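Local coordinates for multidrug resistance protein (Vibrio cholerae, PDB 1YC9), which probably serves as the outer membrane channel of a multidrug efflux system, a trimeric outer membrane factor that may help expel compounds such as puromycin and acriflavine, at residues A54-A59 with A131-S136. The protein carries 1 engineered substitution. Sequence-based numbering, arbitrary orientation.
Sequences ARLKGA and AAEAES
L56 reaches across to the other helix with both methyls, forking over one turn of it. CD1 settles against the aliphatic part of E133, 3.8 Å from CG. It also lies 4.2 Å from A132 CB. CD2 goes to S136, 3.9 Å from OG. The fork is placed by a first torsion of 172°, which sets CG anti to the backbone N. One turn along, A59 and A132 meet methyl to methyl, CB to CB at 3.4 Å, tighter than usual for two carbons.

Segments 54-59, on helix 47-67, and 131-136, on helix 117-183, run antiparallel (171°), with their local axes 9.1 Å apart at closest approach, in the long α-helical barrel that outer membrane factors of the TolC type build from three subunits. L129, a turn before A132, also touches L56 and A59, continuing the apolar seam. On other faces of the two helices, K57 forms a salt bridge with E335 of the second subunit and E135 one with R268 on helix 260-281 of its own chain.

No hydrogen bond crosses between 54-59 and 131-136. The hydroxyl of S136 turns back on its own helix instead, OG donating to E133 O at a short 2.5 Å, with the donor 19° off the carbonyl plane.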
loop_
_atom_site.group_PDB
_atom_site.type_symbol
_atom_site.label_atom_id
_atom_site.label_comp_id
_atom_site.label_asym_id
_atom_site.label_seq_id
_atom_site.Cartn_x
_atom_site.Cartn_y
_atom_site.Cartn_z
ATOM N N ALA A 54 2.743 -19.096 8.088
ATOM C CA ALA A 54 1.532 -19.497 7.367
ATOM C C ALA A 54 1.666 -19.311 5.865
ATOM O O ALA A 54 1.291 -20.191 5.086
ATOM C CB ALA A 54 0.334 -18.739 7.888
ATOM N N ARG A 55 2.241 -18.180 5.468
ATOM C CA ARG A 55 2.478 -17.888 4.060
ATOM C C ARG A 55 3.496 -18.828 3.415
ATOM O O ARG A 55 3.442 -19.070 2.209
ATOM C CB ARG A 55 2.911 -16.432 3.879
ATOM C CG ARG A 55 1.826 -15.419 4.212
ATOM N N LEU A 56 4.424 -19.356 4.210
ATOM C CA LEU A 56 5.353 -20.352 3.704
ATOM C C LEU A 56 4.614 -21.687 3.566
ATOM O O LEU A 56 4.725 -22.358 2.553
ATOM C CB LEU A 56 6.601 -20.458 4.611
ATOM C CG LEU A 56 7.546 -21.605 4.260
ATOM C CD1 LEU A 56 8.019 -21.483 2.813
ATOM C CD2 LEU A 56 8.717 -21.562 5.226
ATOM N N LYS A 57 3.844 -22.075 4.574
ATOM C CA LYS A 57 3.102 -23.315 4.516
ATOM C C LYS A 57 2.152 -23.301 3.318
ATOM O O LYS A 57 1.975 -24.315 2.652
ATOM C CB LYS A 57 2.374 -23.592 5.836
ATOM C CG LYS A 57 1.577 -24.876 5.895
ATOM C CD LYS A 57 0.894 -25.063 7.237
ATOM C CE LYS A 57 0.029 -26.296 7.221
ATOM N NZ LYS A 57 -0.542 -26.647 8.542
ATOM N N GLY A 58 1.592 -22.145 3.019
ATOM C CA GLY A 58 0.709 -21.984 1.875
ATOM C C GLY A 58 1.403 -22.347 0.592
ATOM O O GLY A 58 0.880 -23.087 -0.238
ATOM N N ALA A 59 2.581 -21.784 0.417
ATOM C CA ALA A 59 3.371 -22.043 -0.786
ATOM C C ALA A 59 3.750 -23.536 -0.873
ATOM O O ALA A 59 3.822 -24.100 -1.963
ATOM C CB ALA A 59 4.621 -21.195 -0.783
ATOM N N ALA A 131 10.924 -19.024 -3.817
ATOM C CA ALA A 131 10.731 -17.620 -3.557
ATOM C C ALA A 131 10.050 -17.416 -2.204
ATOM O O ALA A 131 10.448 -16.510 -1.444
ATOM C CB ALA A 131 9.944 -16.958 -4.691
ATOM N N ALA A 132 9.065 -18.256 -1.906
ATOM C CA ALA A 132 8.394 -18.199 -0.604
ATOM C C ALA A 132 9.331 -18.489 0.587
ATOM O O ALA A 132 9.228 -17.885 1.689
ATOM C CB ALA A 132 7.230 -19.087 -0.586
ATOM N N GLU A 133 10.262 -19.393 0.352
ATOM C CA GLU A 133 11.273 -19.709 1.372
ATOM C C GLU A 133 12.140 -18.476 1.652
ATOM O O GLU A 133 12.369 -18.107 2.802
ATOM C CB GLU A 133 12.095 -20.910 0.941
ATOM C CG GLU A 133 11.341 -22.207 1.013
ATOM C CD GLU A 133 12.080 -23.400 0.419
ATOM O OE1 GLU A 133 13.140 -23.182 -0.187
ATOM O OE2 GLU A 133 11.568 -24.537 0.556
ATOM N N ALA A 134 12.575 -17.804 0.582
ATOM C CA ALA A 134 13.348 -16.580 0.682
ATOM C C ALA A 134 12.531 -15.492 1.358
ATOM O O ALA A 134 13.055 -14.737 2.183
ATOM C CB ALA A 134 13.806 -16.121 -0.705
ATOM N N GLU A 135 11.244 -15.402 1.042
ATOM C CA GLU A 135 10.431 -14.381 1.660
ATOM C C GLU A 135 10.241 -14.634 3.160
ATOM O O GLU A 135 10.149 -13.682 3.918
ATOM C CB GLU A 135 9.101 -14.232 0.944
ATOM C CG GLU A 135 9.316 -13.598 -0.419
ATOM C CD GLU A 135 8.040 -13.388 -1.185
ATOM O OE1 GLU A 135 7.061 -14.100 -0.921
ATOM O OE2 GLU A 135 8.019 -12.491 -2.074
ATOM N N SER A 136 10.245 -15.885 3.590
ATOM C CA SER A 136 10.173 -16.189 5.020
ATOM C C SER A 136 11.423 -15.675 5.760
ATOM O O SER A 136 11.322 -15.192 6.882
ATOM C CB SER A 136 9.941 -17.679 5.311
ATOM O OG SER A 136 11.052 -18.440 4.960
#